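Local coordinates for protein 2-dehydro-3-deoxy-d-gluconate/2-dehydro-3-deoxy-phosphogluconate aldolase (Picrophilus torridus, PDB 4UXD) that is an aldolase of the dihydrodipicolinate synthetase family, built as a barrel of parallel strands and surrounding helices and assembled from four subunits, at residues Leu131-Ile143 with Asn161-Phe175. Numbering follows the deposited sequence.
Sequences LNQEAIYHYYKEI and NKIDPETVKNLKSEF
N161 meets L131 with its amide crossing the leucine side chain at about a right angle. OD1 of N161 accepts L131 N at 2.8 Å, the donor standing above the carbonyl plane, while ND2 faces L131 CG at 3.5 Å and is hydrogen-bonded to the backbone oxygens of P126 and I129. K162 offers its backbone O to Q133 NE2 (3.1 Å, nearly straight at the hydrogen), in the plane of the Q133 amide. I163 lays CG1 near I136 CG2 and CD1 near the Y140 ring, whose OH reaches on to L123 O. D164 sends its backbone N to Q133 OE1 (2.8 Å), from above that carbonyl's plane; its carboxylate stacks on the Q133 amide, planes 16° apart, with OD1 held in a salt bridge by K162 NZ. T167 gives its hydroxyl to the same OE1 at 2.9 Å, in the carbonyl plane and on a lone pair. The Q133 chain is bent at chi2 (-53°), which helps bring its amide between K162, D164 and T167. One turn on, L171 pushes CD2 against Y140 CB (3.6 Å) and slides past Y137, touching CD1 of its ring. E174, exposed, brings its carboxylate near the K141 side chain, beyond salt-bridge range of NZ. Helices 133-143 and 165-174, neighbours on the outside of the (beta/alpha)8 barrel, run nearly parallel at 26°, with Y140, I163 and L171 all packing on I153 of strand 150-155. Three bonds thus fix the rotation of the Q133 amide, tying the start of helix 133-143 to the loop before helix 165-174 and to that helix's first turn, while apolar packing joins the later turns.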
loop_
_atom_site.group_PDB
_atom_site.type_symbol
_atom_site.label_atom_id
_atom_site.label_comp_id
_atom_site.label_asym_id
_atom_site.label_seq_id
_atom_site.Cartn_x
_atom_site.Cartn_y
_atom_site.Cartn_z
ATOM N N LEU A 131 -11.407 -5.446 -8.567
ATOM C CA LEU A 131 -12.865 -5.400 -8.510
ATOM C C LEU A 131 -13.392 -4.766 -7.236
ATOM O O LEU A 131 -12.838 -4.978 -6.160
ATOM C CB LEU A 131 -13.445 -6.806 -8.619
ATOM C CG LEU A 131 -13.141 -7.617 -9.868
ATOM C CD1 LEU A 131 -13.734 -9.014 -9.694
ATOM C CD2 LEU A 131 -13.669 -6.941 -11.123
ATOM N N ASN A 132 -14.480 -4.006 -7.369
ATOM C CA ASN A 132 -15.261 -3.556 -6.221
ATOM C C ASN A 132 -16.206 -4.679 -5.741
ATOM O O ASN A 132 -16.197 -5.786 -6.294
ATOM C CB ASN A 132 -16.056 -2.296 -6.577
ATOM C CG ASN A 132 -17.054 -2.520 -7.728
ATOM O OD1 ASN A 132 -17.437 -3.650 -8.029
ATOM N ND2 ASN A 132 -17.479 -1.438 -8.366
ATOM N N GLN A 133 -17.046 -4.393 -4.752
ATOM C CA GLN A 133 -17.933 -5.411 -4.189
ATOM C C GLN A 133 -19.181 -5.739 -5.052
ATOM O O GLN A 133 -19.718 -6.834 -4.953
ATOM C CB GLN A 133 -18.385 -4.983 -2.784
ATOM C CG GLN A 133 -17.262 -4.833 -1.771
ATOM C CD GLN A 133 -16.358 -6.063 -1.660
ATOM O OE1 GLN A 133 -16.767 -7.115 -1.181
ATOM N NE2 GLN A 133 -15.115 -5.917 -2.089
ATOM N N GLU A 134 -19.652 -4.811 -5.883
ATOM C CA GLU A 134 -20.804 -5.097 -6.746
ATOM C C GLU A 134 -20.434 -6.169 -7.799
ATOM O O GLU A 134 -21.200 -7.102 -8.073
ATOM C CB GLU A 134 -21.296 -3.811 -7.419
ATOM C CG GLU A 134 -22.573 -3.947 -8.273
ATOM C CD GLU A 134 -23.836 -4.200 -7.449
ATOM O OE1 GLU A 134 -24.309 -3.260 -6.767
ATOM O OE2 GLU A 134 -24.371 -5.335 -7.499
ATOM N N ALA A 135 -19.242 -6.043 -8.370
ATOM C CA ALA A 135 -18.774 -6.991 -9.364
ATOM C C ALA A 135 -18.599 -8.364 -8.735
ATOM O O ALA A 135 -18.965 -9.408 -9.315
ATOM C CB ALA A 135 -17.471 -6.515 -9.967
ATOM N N ILE A 136 -18.031 -8.352 -7.539
ATOM C CA ILE A 136 -17.759 -9.576 -6.810
ATOM C C ILE A 136 -19.077 -10.229 -6.446
ATOM O O ILE A 136 -19.257 -11.435 -6.638
ATOM C CB ILE A 136 -16.915 -9.297 -5.556
ATOM C CG1 ILE A 136 -15.464 -9.035 -5.966
ATOM C CG2 ILE A 136 -17.005 -10.455 -4.556
ATOM C CD1 ILE A 136 -14.638 -8.333 -4.912
ATOM N N TYR A 137 -20.005 -9.424 -5.934
ATOM C CA TYR A 137 -21.330 -9.924 -5.604
ATOM C C TYR A 137 -21.986 -10.577 -6.827
ATOM O O TYR A 137 -22.294 -11.762 -6.797
ATOM C CB TYR A 137 -22.212 -8.807 -5.067
ATOM C CG TYR A 137 -23.630 -9.247 -4.914
ATOM C CD1 TYR A 137 -24.029 -9.983 -3.809
ATOM C CD2 TYR A 137 -24.570 -8.964 -5.894
ATOM C CE1 TYR A 137 -25.330 -10.416 -3.678
ATOM C CE2 TYR A 137 -25.868 -9.391 -5.772
ATOM C CZ TYR A 137 -26.243 -10.120 -4.668
ATOM O OH TYR A 137 -27.540 -10.543 -4.536
ATOM N N HIS A 138 -22.163 -9.812 -7.901
ATOM C CA HIS A 138 -22.801 -10.322 -9.106
ATOM C C HIS A 138 -22.122 -11.608 -9.631
ATOM O O HIS A 138 -22.772 -12.513 -10.151
ATOM C CB HIS A 138 -22.817 -9.239 -10.190
ATOM C CG HIS A 138 -23.547 -9.645 -11.430
ATOM N ND1 HIS A 138 -23.293 -9.080 -12.660
ATOM C CD2 HIS A 138 -24.520 -10.564 -11.632
ATOM C CE1 HIS A 138 -24.081 -9.634 -13.567
ATOM N NE2 HIS A 138 -24.832 -10.541 -12.970
ATOM N N TYR A 139 -20.817 -11.704 -9.458
ATOM C CA TYR A 139 -20.100 -12.891 -9.890
ATOM C C TYR A 139 -20.476 -14.138 -9.048
ATOM O O TYR A 139 -20.792 -15.198 -9.606
ATOM C CB TYR A 139 -18.618 -12.594 -9.829
ATOM C CG TYR A 139 -17.699 -13.740 -10.080
ATOM C CD1 TYR A 139 -17.319 -14.079 -11.367
ATOM C CD2 TYR A 139 -17.161 -14.456 -9.016
ATOM C CE1 TYR A 139 -16.443 -15.117 -11.595
ATOM C CE2 TYR A 139 -16.290 -15.496 -9.231
ATOM C CZ TYR A 139 -15.934 -15.824 -10.522
ATOM O OH TYR A 139 -15.053 -16.853 -10.727
ATOM N N TYR A 140 -20.468 -14.007 -7.721
ATOM C CA TYR A 140 -20.953 -15.079 -6.847
ATOM C C TYR A 140 -22.443 -15.353 -7.074
ATOM O O TYR A 140 -22.903 -16.488 -6.974
ATOM C CB TYR A 140 -20.721 -14.743 -5.369
ATOM C CG TYR A 140 -19.328 -15.048 -4.874
ATOM C CD1 TYR A 140 -19.008 -16.291 -4.343
ATOM C CD2 TYR A 140 -18.330 -14.089 -4.946
ATOM C CE1 TYR A 140 -17.740 -16.564 -3.892
ATOM C CE2 TYR A 140 -17.056 -14.346 -4.496
ATOM C CZ TYR A 140 -16.757 -15.579 -3.968
ATOM O OH TYR A 140 -15.466 -15.808 -3.527
ATOM N N LYS A 141 -23.189 -14.301 -7.379
ATOM C CA LYS A 141 -24.614 -14.418 -7.637
ATOM C C LYS A 141 -24.892 -15.371 -8.808
ATOM O O LYS A 141 -25.638 -16.350 -8.676
ATOM C CB LYS A 141 -25.196 -13.028 -7.920
ATOM C CG LYS A 141 -26.702 -12.971 -8.116
ATOM C CD LYS A 141 -27.236 -11.644 -7.574
ATOM C CE LYS A 141 -28.622 -11.250 -8.090
ATOM N NZ LYS A 141 -29.030 -11.933 -9.342
ATOM N N GLU A 142 -24.275 -15.079 -9.947
ATOM C CA GLU A 142 -24.494 -15.848 -11.156
ATOM C C GLU A 142 -24.112 -17.301 -10.939
ATOM O O GLU A 142 -24.749 -18.219 -11.458
ATOM C CB GLU A 142 -23.676 -15.258 -12.303
ATOM C CG GLU A 142 -24.210 -15.572 -13.689
ATOM C CD GLU A 142 -24.949 -14.393 -14.305
ATOM O OE1 GLU A 142 -25.617 -13.647 -13.550
ATOM O OE2 GLU A 142 -24.845 -14.205 -15.539
ATOM N N ILE A 143 -23.060 -17.500 -10.155
ATOM C CA ILE A 143 -22.499 -18.821 -9.960
ATOM C C ILE A 143 -23.389 -19.650 -9.019
ATOM O O ILE A 143 -23.781 -20.778 -9.342
ATOM C CB ILE A 143 -21.061 -18.709 -9.417
ATOM C CG1 ILE A 143 -20.134 -18.196 -10.512
ATOM C CG2 ILE A 143 -20.542 -20.040 -8.939
ATOM C CD1 ILE A 143 -18.798 -17.654 -10.017
ATOM N N ASN A 161 -8.890 -10.036 -5.095
ATOM C CA ASN A 161 -9.777 -9.007 -4.569
ATOM C C ASN A 161 -10.408 -9.463 -3.271
ATOM O O ASN A 161 -10.871 -10.603 -3.173
ATOM C CB ASN A 161 -10.880 -8.671 -5.561
ATOM C CG ASN A 161 -10.351 -8.137 -6.861
ATOM O OD1 ASN A 161 -9.849 -7.026 -6.916
ATOM N ND2 ASN A 161 -10.474 -8.926 -7.926
ATOM N N LYS A 162 -10.418 -8.577 -2.280
ATOM C CA LYS A 162 -11.039 -8.865 -0.992
ATOM C C LYS A 162 -12.544 -8.954 -1.156
ATOM O O LYS A 162 -13.109 -8.297 -2.026
ATOM C CB LYS A 162 -10.704 -7.788 0.040
ATOM C CG LYS A 162 -11.343 -6.428 -0.222
ATOM C CD LYS A 162 -10.823 -5.387 0.762
ATOM C CE LYS A 162 -11.342 -3.978 0.479
ATOM N NZ LYS A 162 -12.801 -3.801 0.721
ATOM N N ILE A 163 -13.186 -9.779 -0.339
ATOM C CA ILE A 163 -14.649 -9.771 -0.266
ATOM C C ILE A 163 -15.024 -9.272 1.135
ATOM O O ILE A 163 -14.580 -9.822 2.144
ATOM C CB ILE A 163 -15.265 -11.184 -0.592
ATOM C CG1 ILE A 163 -16.795 -11.141 -0.489
ATOM C CG2 ILE A 163 -14.637 -12.279 0.282
ATOM C CD1 ILE A 163 -17.479 -12.475 -0.748
ATOM N N ASP A 164 -15.795 -8.196 1.198
ATOM C CA ASP A 164 -16.136 -7.593 2.492
ATOM C C ASP A 164 -17.071 -8.508 3.266
ATOM O O ASP A 164 -17.844 -9.255 2.667
ATOM C CB ASP A 164 -16.801 -6.227 2.323
ATOM C CG ASP A 164 -15.884 -5.196 1.727
ATOM O OD1 ASP A 164 -14.650 -5.409 1.751
ATOM O OD2 ASP A 164 -16.400 -4.170 1.231
ATOM N N PRO A 165 -17.008 -8.454 4.599
ATOM C CA PRO A 165 -17.971 -9.176 5.436
ATOM C C PRO A 165 -19.437 -8.928 5.074
ATOM O O PRO A 165 -20.250 -9.847 5.116
ATOM C CB PRO A 165 -17.676 -8.641 6.829
ATOM C CG PRO A 165 -16.250 -8.270 6.779
ATOM C CD PRO A 165 -15.971 -7.790 5.408
ATOM N N GLU A 166 -19.771 -7.690 4.750
ATOM C CA GLU A 166 -21.123 -7.340 4.350
ATOM C C GLU A 166 -21.541 -8.146 3.140
ATOM O O GLU A 166 -22.651 -8.668 3.087
ATOM C CB GLU A 166 -21.216 -5.845 4.040
ATOM C CG GLU A 166 -22.582 -5.368 3.566
ATOM C CD GLU A 166 -23.646 -5.419 4.653
ATOM O OE1 GLU A 166 -23.291 -5.390 5.856
ATOM O OE2 GLU A 166 -24.845 -5.479 4.299
ATOM N N THR A 167 -20.645 -8.235 2.164
ATOM C CA THR A 167 -20.930 -8.945 0.931
ATOM C C THR A 167 -21.142 -10.438 1.199
ATOM O O THR A 167 -21.905 -11.104 0.490
ATOM C CB THR A 167 -19.782 -8.740 -0.096
ATOM O OG1 THR A 167 -19.513 -7.339 -0.234
ATOM C CG2 THR A 167 -20.136 -9.327 -1.462
ATOM N N VAL A 168 -20.477 -10.963 2.225
ATOM C CA VAL A 168 -20.603 -12.373 2.532
ATOM C C VAL A 168 -21.951 -12.604 3.216
ATOM O O VAL A 168 -22.654 -13.573 2.914
ATOM C CB VAL A 168 -19.466 -12.872 3.420
ATOM C CG1 VAL A 168 -19.577 -14.369 3.615
ATOM C CG2 VAL A 168 -18.135 -12.541 2.802
ATOM N N LYS A 169 -22.297 -11.698 4.128
ATOM C CA LYS A 169 -23.600 -11.688 4.782
ATOM C C LYS A 169 -24.722 -11.691 3.754
ATOM O O LYS A 169 -25.619 -12.532 3.806
ATOM C CB LYS A 169 -23.731 -10.470 5.688
ATOM C CG LYS A 169 -25.062 -10.345 6.379
ATOM C CD LYS A 169 -25.015 -9.283 7.474
ATOM C CE LYS A 169 -24.594 -7.907 6.950
ATOM N NZ LYS A 169 -24.607 -6.853 8.024
ATOM N N ASN A 170 -24.663 -10.764 2.808
ATOM C CA ASN A 170 -25.681 -10.703 1.769
ATOM C C ASN A 170 -25.835 -12.026 1.031
ATOM O O ASN A 170 -26.942 -12.541 0.910
ATOM C CB ASN A 170 -25.363 -9.591 0.771
ATOM C CG ASN A 170 -25.665 -8.211 1.320
ATOM O OD1 ASN A 170 -26.394 -8.068 2.306
ATOM N ND2 ASN A 170 -25.117 -7.185 0.676
ATOM N N LEU A 171 -24.731 -12.578 0.536
ATOM C CA LEU A 171 -24.789 -13.830 -0.202
ATOM C C LEU A 171 -25.309 -14.958 0.681
ATOM O O LEU A 171 -25.977 -15.895 0.204
ATOM C CB LEU A 171 -23.411 -14.200 -0.748
ATOM C CG LEU A 171 -22.829 -13.342 -1.860
ATOM C CD1 LEU A 171 -21.323 -13.551 -1.888
ATOM C CD2 LEU A 171 -23.453 -13.700 -3.203
ATOM N N LYS A 172 -24.986 -14.863 1.966
ATOM C CA LYS A 172 -25.385 -15.872 2.928
ATOM C C LYS A 172 -26.901 -16.028 2.899
ATOM O O LYS A 172 -27.425 -17.128 2.675
ATOM C CB LYS A 172 -24.905 -15.497 4.335
ATOM C CG LYS A 172 -25.105 -16.605 5.364
ATOM C CD LYS A 172 -24.797 -16.110 6.762
ATOM C CE LYS A 172 -25.474 -16.958 7.817
ATOM N NZ LYS A 172 -25.089 -16.513 9.190
ATOM N N SER A 173 -27.594 -14.911 3.090
ATOM C CA SER A 173 -29.049 -14.916 3.176
ATOM C C SER A 173 -29.722 -15.257 1.851
ATOM O O SER A 173 -30.814 -15.810 1.847
ATOM C CB SER A 173 -29.554 -13.559 3.670
ATOM O OG SER A 173 -29.207 -12.521 2.776
ATOM N N GLU A 174 -29.074 -14.943 0.732
ATOM C CA GLU A 174 -29.672 -15.141 -0.595
ATOM C C GLU A 174 -29.447 -16.553 -1.162
ATOM O O GLU A 174 -30.109 -16.947 -2.122
ATOM C CB GLU A 174 -29.117 -14.096 -1.566
ATOM C CG GLU A 174 -29.831 -14.002 -2.904
ATOM C CD GLU A 174 -29.281 -12.881 -3.792
ATOM O OE1 GLU A 174 -28.477 -12.062 -3.292
ATOM O OE2 GLU A 174 -29.650 -12.826 -4.992
ATOM N N PHE A 175 -28.518 -17.310 -0.579
ATOM C CA PHE A 175 -28.254 -18.677 -1.032
ATOM C C PHE A 175 -27.872 -19.548 0.137
ATOM O O PHE A 175 -26.816 -19.372 0.742
ATOM C CB PHE A 175 -27.150 -18.717 -2.097
ATOM C CG PHE A 175 -27.388 -17.788 -3.244
ATOM C CD1 PHE A 175 -28.226 -18.150 -4.283
ATOM C CD2 PHE A 175 -26.782 -16.540 -3.277
ATOM C CE1 PHE A 175 -28.455 -17.286 -5.341
ATOM C CE2 PHE A 175 -27.006 -15.665 -4.334
ATOM C CZ PHE A 175 -27.843 -16.040 -5.367
#